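Local atomic coordinates of sister chromatid cohesion protein (Chaetomium thermophilum, PDB entry 5T8V), a protein that probably loads cohesin onto chromatin for sister chromatid cohesion, the present chain being the HEAT-repeat C-terminal part of the longer protein. Residues H1295-A1300 and T1382-L1387; R1363-T1368 and G1437-M1442. All blocks are in the same frame, centred on the assembly; numbering follows the deposited sequence.

Contact 1 (H1295-A1300 and T1382-L1387)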
loop_
_atom_site.group_PDB
_atom_site.type_symbol
_atom_site.label_atom_id
_atom_site.label_comp_id
_atom_site.label_asym_id
_atom_site.label_seq_id
_atom_site.Cartn_x
_atom_site.Cartn_y
_atom_site.Cartn_z
ATOM N N HIS A 1295 5.805 4.201 -37.551
ATOM C CA HIS A 1295 6.773 4.776 -38.482
ATOM C C HIS A 1295 6.256 4.706 -39.912
ATOM O O HIS A 1295 6.347 5.681 -40.666
ATOM C CB HIS A 1295 8.118 4.060 -38.357
ATOM C CG HIS A 1295 9.176 4.603 -39.268
ATOM N ND1 HIS A 1295 9.620 5.906 -39.197
ATOM C CD2 HIS A 1295 9.876 4.020 -40.271
ATOM C CE1 HIS A 1295 10.550 6.103 -40.116
ATOM N NE2 HIS A 1295 10.723 4.974 -40.781
ATOM N N SER A 1296 5.710 3.554 -40.308
ATOM C CA SER A 1296 5.102 3.443 -41.628
ATOM C C SER A 1296 3.868 4.328 -41.742
ATOM O O SER A 1296 3.554 4.816 -42.835
ATOM C CB SER A 1296 4.741 1.987 -41.919
ATOM O OG SER A 1296 5.889 1.158 -41.859
ATOM N N LEU A 1297 3.167 4.550 -40.629
ATOM C CA LEU A 1297 1.997 5.421 -40.641
ATOM C C LEU A 1297 2.396 6.862 -40.934
ATOM O O LEU A 1297 1.887 7.480 -41.875
ATOM C CB LEU A 1297 1.263 5.321 -39.302
ATOM C CG LEU A 1297 0.119 6.314 -39.071
ATOM C CD1 LEU A 1297 -0.935 6.198 -40.160
ATOM C CD2 LEU A 1297 -0.502 6.098 -37.698
ATOM N N VAL A 1298 3.313 7.416 -40.136
ATOM C CA VAL A 1298 3.765 8.783 -40.370
ATOM C C VAL A 1298 4.468 8.885 -41.715
ATOM O O VAL A 1298 4.493 9.956 -42.333
ATOM C CB VAL A 1298 4.676 9.262 -39.219
ATOM C CG1 VAL A 1298 3.945 9.169 -37.885
ATOM C CG2 VAL A 1298 5.973 8.467 -39.182
ATOM N N ALA A 1299 5.053 7.782 -42.189
ATOM C CA ALA A 1299 5.621 7.771 -43.531
ATOM C C ALA A 1299 4.531 7.945 -44.580
ATOM O O ALA A 1299 4.701 8.696 -45.548
ATOM C CB ALA A 1299 6.392 6.471 -43.764
ATOM N N ALA A 1300 3.397 7.266 -44.398
ATOM C CA ALA A 1300 2.294 7.402 -45.343
ATOM C C ALA A 1300 1.661 8.784 -45.257
ATOM O O ALA A 1300 1.221 9.335 -46.274
ATOM C CB ALA A 1300 1.249 6.318 -45.086
ATOM N N THR A 1382 3.212 15.629 -36.443
ATOM C CA THR A 1382 4.154 16.164 -35.466
ATOM C C THR A 1382 3.827 15.663 -34.066
ATOM O O THR A 1382 4.731 15.308 -33.297
ATOM C CB THR A 1382 4.139 17.693 -35.499
ATOM O OG1 THR A 1382 2.832 18.169 -35.153
ATOM C CG2 THR A 1382 4.517 18.208 -36.881
ATOM N N TYR A 1383 2.538 15.619 -33.719
ATOM C CA TYR A 1383 2.149 15.132 -32.401
ATOM C C TYR A 1383 2.652 13.713 -32.165
ATOM O O TYR A 1383 3.044 13.365 -31.047
ATOM C CB TYR A 1383 0.632 15.192 -32.241
ATOM C CG TYR A 1383 0.138 14.504 -30.988
ATOM C CD1 TYR A 1383 0.313 15.083 -29.739
ATOM C CD2 TYR A 1383 -0.501 13.273 -31.056
ATOM C CE1 TYR A 1383 -0.135 14.456 -28.590
ATOM C CE2 TYR A 1383 -0.954 12.639 -29.915
ATOM C CZ TYR A 1383 -0.769 13.235 -28.684
ATOM O OH TYR A 1383 -1.217 12.606 -27.543
ATOM N N LEU A 1384 2.643 12.876 -33.205
ATOM C CA LEU A 1384 3.151 11.515 -33.061
ATOM C C LEU A 1384 4.672 11.499 -32.998
ATOM O O LEU A 1384 5.259 10.774 -32.187
ATOM C CB LEU A 1384 2.658 10.642 -34.216
ATOM C CG LEU A 1384 1.152 10.390 -34.338
ATOM C CD1 LEU A 1384 0.879 9.404 -35.466
ATOM C CD2 LEU A 1384 0.552 9.887 -33.033
ATOM N N ARG A 1385 5.329 12.291 -33.849
ATOM C CA ARG A 1385 6.787 12.328 -33.855
ATOM C C ARG A 1385 7.330 12.732 -32.491
ATOM O O ARG A 1385 8.342 12.189 -32.034
ATOM C CB ARG A 1385 7.280 13.290 -34.936
ATOM C CG ARG A 1385 6.820 12.935 -36.344
ATOM C CD ARG A 1385 7.612 11.781 -36.932
ATOM N NE ARG A 1385 8.914 12.210 -37.437
ATOM C CZ ARG A 1385 9.757 11.424 -38.101
ATOM N NH1 ARG A 1385 10.918 11.906 -38.523
ATOM N NH2 ARG A 1385 9.441 10.158 -38.346
ATOM N N ARG A 1386 6.670 13.681 -31.824
ATOM C CA ARG A 1386 7.111 14.086 -30.494
ATOM C C ARG A 1386 6.567 13.166 -29.408
ATOM O O ARG A 1386 7.191 13.029 -28.350
ATOM C CB ARG A 1386 6.691 15.530 -30.214
ATOM C CG ARG A 1386 7.138 16.042 -28.850
ATOM C CD ARG A 1386 7.842 17.389 -28.945
ATOM N NE ARG A 1386 8.495 17.748 -27.688
ATOM C CZ ARG A 1386 9.241 18.834 -27.510
ATOM N NH1 ARG A 1386 9.440 19.683 -28.509
ATOM N NH2 ARG A 1386 9.792 19.072 -26.327
ATOM N N LEU A 1387 5.421 12.526 -29.649
ATOM C CA LEU A 1387 4.822 11.655 -28.643
ATOM C C LEU A 1387 5.593 10.355 -28.465
ATOM O O LEU A 1387 5.395 9.667 -27.457
ATOM C CB LEU A 1387 3.369 11.348 -29.015
ATOM C CG LEU A 1387 2.627 10.342 -28.129
ATOM C CD1 LEU A 1387 2.571 10.829 -26.691
ATOM C CD2 LEU A 1387 1.228 10.088 -28.659
#

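Contact 2 (R1363-T1368 and G1437-M1442)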
loop_
_atom_site.group_PDB
_atom_site.type_symbol
_atom_site.label_atom_id
_atom_site.label_comp_id
_atom_site.label_asym_id
_atom_site.label_seq_id
_atom_site.Cartn_x
_atom_site.Cartn_y
_atom_site.Cartn_z
ATOM N N ARG A 1363 -14.744 29.819 -54.649
ATOM C CA ARG A 1363 -13.780 28.726 -54.657
ATOM C C ARG A 1363 -12.898 28.762 -53.414
ATOM O O ARG A 1363 -12.390 27.732 -52.976
ATOM C CB ARG A 1363 -12.907 28.788 -55.911
ATOM C CG ARG A 1363 -11.875 27.673 -55.999
ATOM C CD ARG A 1363 -11.037 27.780 -57.260
ATOM N NE ARG A 1363 -10.064 26.694 -57.359
ATOM C CZ ARG A 1363 -10.326 25.487 -57.854
ATOM N NH1 ARG A 1363 -11.539 25.193 -58.303
ATOM N NH2 ARG A 1363 -9.371 24.567 -57.898
ATOM N N LEU A 1364 -12.713 29.963 -52.861
ATOM C CA LEU A 1364 -11.874 30.139 -51.680
ATOM C C LEU A 1364 -12.150 29.069 -50.627
ATOM O O LEU A 1364 -11.224 28.447 -50.093
ATOM C CB LEU A 1364 -12.102 31.541 -51.107
ATOM C CG LEU A 1364 -11.371 31.912 -49.816
ATOM C CD1 LEU A 1364 -10.994 33.384 -49.831
ATOM C CD2 LEU A 1364 -12.232 31.609 -48.602
ATOM N N ARG A 1365 -13.429 28.837 -50.324
ATOM C CA ARG A 1365 -13.783 27.814 -49.346
ATOM C C ARG A 1365 -13.369 26.425 -49.811
ATOM O O ARG A 1365 -13.153 25.533 -48.984
ATOM C CB ARG A 1365 -15.284 27.850 -49.073
ATOM C CG ARG A 1365 -15.755 29.102 -48.353
ATOM C CD ARG A 1365 -17.268 29.133 -48.245
ATOM N NE ARG A 1365 -17.904 29.103 -49.560
ATOM C CZ ARG A 1365 -19.213 29.002 -49.760
ATOM N NH1 ARG A 1365 -20.044 28.917 -48.729
ATOM N NH2 ARG A 1365 -19.693 28.983 -50.995
ATOM N N GLN A 1366 -13.267 26.216 -51.124
ATOM C CA GLN A 1366 -12.829 24.921 -51.632
ATOM C C GLN A 1366 -11.382 24.643 -51.243
ATOM O O GLN A 1366 -11.053 23.537 -50.795
ATOM C CB GLN A 1366 -12.999 24.878 -53.151
ATOM C CG GLN A 1366 -12.889 23.495 -53.763
ATOM C CD GLN A 1366 -13.203 23.497 -55.247
ATOM O OE1 GLN A 1366 -12.789 24.396 -55.979
ATOM N NE2 GLN A 1366 -13.944 22.491 -55.698
ATOM N N LEU A 1367 -10.506 25.641 -51.392
ATOM C CA LEU A 1367 -9.093 25.452 -51.085
ATOM C C LEU A 1367 -8.800 25.582 -49.599
ATOM O O LEU A 1367 -7.807 25.025 -49.122
ATOM C CB LEU A 1367 -8.250 26.452 -51.874
ATOM C CG LEU A 1367 -8.406 26.358 -53.393
ATOM C CD1 LEU A 1367 -7.599 27.446 -54.070
ATOM C CD2 LEU A 1367 -7.991 24.982 -53.903
ATOM N N THR A 1368 -9.628 26.317 -48.858
ATOM C CA THR A 1368 -9.541 26.268 -47.405
ATOM C C THR A 1368 -9.929 24.883 -46.900
ATOM O O THR A 1368 -9.225 24.290 -46.075
ATOM C CB THR A 1368 -10.442 27.341 -46.800
ATOM O OG1 THR A 1368 -10.066 28.632 -47.299
ATOM C CG2 THR A 1368 -10.344 27.337 -45.264
ATOM N N GLY A 1437 -15.609 31.009 -40.238
ATOM C CA GLY A 1437 -15.314 32.409 -40.013
ATOM C C GLY A 1437 -16.333 33.328 -40.669
ATOM O O GLY A 1437 -17.491 32.939 -40.825
ATOM N N GLY A 1438 -15.930 34.537 -41.056
ATOM C CA GLY A 1438 -14.564 35.015 -40.929
ATOM C C GLY A 1438 -13.679 34.541 -42.067
ATOM O O GLY A 1438 -12.963 33.549 -41.944
ATOM N N ARG A 1439 -13.735 35.256 -43.192
ATOM C CA ARG A 1439 -12.903 34.910 -44.340
ATOM C C ARG A 1439 -11.418 35.060 -44.031
ATOM O O ARG A 1439 -10.587 34.405 -44.676
ATOM C CB ARG A 1439 -13.294 35.784 -45.534
ATOM C CG ARG A 1439 -14.770 35.669 -45.927
ATOM C CD ARG A 1439 -14.972 34.769 -47.137
ATOM N NE ARG A 1439 -16.257 34.072 -47.104
ATOM C CZ ARG A 1439 -16.795 33.437 -48.142
ATOM N NH1 ARG A 1439 -16.170 33.414 -49.312
ATOM N NH2 ARG A 1439 -17.965 32.827 -48.015
ATOM N N GLU A 1440 -11.069 35.897 -43.050
ATOM C CA GLU A 1440 -9.673 36.072 -42.667
ATOM C C GLU A 1440 -9.015 34.731 -42.367
ATOM O O GLU A 1440 -8.014 34.361 -42.987
ATOM C CB GLU A 1440 -9.582 37.007 -41.457
ATOM C CG GLU A 1440 -8.170 37.180 -40.896
ATOM C CD GLU A 1440 -7.779 36.096 -39.905
ATOM O OE1 GLU A 1440 -8.681 35.413 -39.374
ATOM O OE2 GLU A 1440 -6.566 35.925 -39.659
ATOM N N ARG A 1441 -9.570 33.986 -41.406
ATOM C CA ARG A 1441 -8.985 32.697 -41.050
ATOM C C ARG A 1441 -9.054 31.716 -42.211
ATOM O O ARG A 1441 -8.180 30.849 -42.342
ATOM C CB ARG A 1441 -9.680 32.122 -39.813
ATOM C CG ARG A 1441 -11.120 31.694 -40.034
ATOM C CD ARG A 1441 -11.820 31.356 -38.722
ATOM N NE ARG A 1441 -11.036 30.450 -37.886
ATOM C CZ ARG A 1441 -11.481 29.886 -36.767
ATOM N NH1 ARG A 1441 -10.692 29.077 -36.073
ATOM N NH2 ARG A 1441 -12.717 30.120 -36.342
ATOM N N MET A 1442 -10.074 31.833 -43.067
ATOM C CA MET A 1442 -10.100 31.031 -44.285
ATOM C C MET A 1442 -8.845 31.267 -45.113
ATOM O O MET A 1442 -8.317 30.337 -45.732
ATOM C CB MET A 1442 -11.340 31.350 -45.120
ATOM C CG MET A 1442 -12.667 30.961 -44.498
ATOM S SD MET A 1442 -14.001 31.096 -45.707
ATOM C CE MET A 1442 -15.447 30.991 -44.656
#

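Contact 1 (H1295-A1300 and T1382-L1387)
V1298 and L1384 both hold a gamma carbon opposite the carbonyl carbon and beside the backbone N (CG1 of V1298 at chi1 -57°, CG of L1384 at chi1 -64°), and this brings V1298 CG1 within 3.9 Å of L1384 CD1. The two side chains cross obliquely, and they sit where the backbones come nearest: V1298 CA and L1384 CA are 7.8 Å apart. L1297 adds a second methyl contact, its CD2 lying 4.2 Å from the same L1384 CD1, so one leucine branch meets two residues of the facing helix. R1385 is bent at both chi2 and chi3, which curls its guanidinium back toward that helix; there NH2 stands 3.9 Å from V1298 CG2. The same NH2 meets the H1295 ring edge to edge, 4.3 Å from ND1, a proximity without a hydrogen bond. The evidence therefore points to apolar packing of V1298, L1384 and L1297, with the R1385 chain laid beside it and H1295 at the margin. The short segments run nearly antiparallel, at 151°, with axes 10.7 Å apart, consistent with the antiparallel helix packing of a HEAT-repeat alpha-solenoid. L1384 also packs on I1294 and M1301 of helix 1291-1319, while L1297 reaches L1249 and V1253, tying the pair to helix 1243-1254.

Contact 2 (R1363-T1368 and G1437-M1442)
L1364, R1365 and T1368 meet R1439 and M1442 where two helices of the HEAT-repeat alpha-solenoid lie against each other by their first turns, G1438 being the N-cap of the second. The backbones come nearest at T1368 and M1442, whose CA atoms are 5.7 Å apart.

M1442 contributes the largest share of the buried surface. Its CG is opposite the carbonyl carbon (chi1 -66°) and the chain beyond is extended, which carries SD to L1364 CD2, 3.4 Å away. L1364 crosses it at about a right angle, presenting its CD2 methyl to both SD and CB of the methionine. R1365 instead runs alongside M1442 and points the same way, with its CG 3.7 Å from M1442 SD, so the thioether is met by a leucine methyl and by the aliphatic part of an arginine.

T1368 supplies the polar element. With OG1 beside its backbone N (chi1 -57°), the buried hydroxyl has two carbonyls in hydrogen-bonding range of its single proton: M1442 O at 2.9 Å across the contact and L1364 O at 3.0 Å in its own helix. CG2 turns toward the partner backbone, 3.8 Å from M1442 CA. A valine here keeps the branched shape but has no hydroxyl, and would probably cost M1442 O its polar partner from the facing helix, leaving only a methyl against the carbonyls of M1442 and L1364.

Toward solvent the chemistry changes. The chain of R1439 is bent at chi2 and chi3, so that its head comes over R1365, whose own bend lies at chi3. The guanidinium planes are 29° apart, and the likely repulsion is probably softened by solvent, both residues being exposed. R1439 NH2 lies over one face of the R1365 guanidinium, 4.0 Å from R1365 NE.

Overall arrangement
Both contacts use helix 1364-1387: its first turn meets helix 1439-1452 in contact 2, and its last residues meet helix 1291-1319 in contact 1. Their centres are 28 Å apart and their nearest atoms about 17 Å, so they do not touch. Contact 1 is the more buried, with three of five touching residues in the interior, although its 186 Å² is less than the 276 Å² of contact 2. Contact 2 lies farther from the centre of the chain, about 57 Å against 39 Å. Branched aliphatic groups and one arginine chain carry the former; the latter combines a thioether, a buried hydroxyl and an exposed arginine pair.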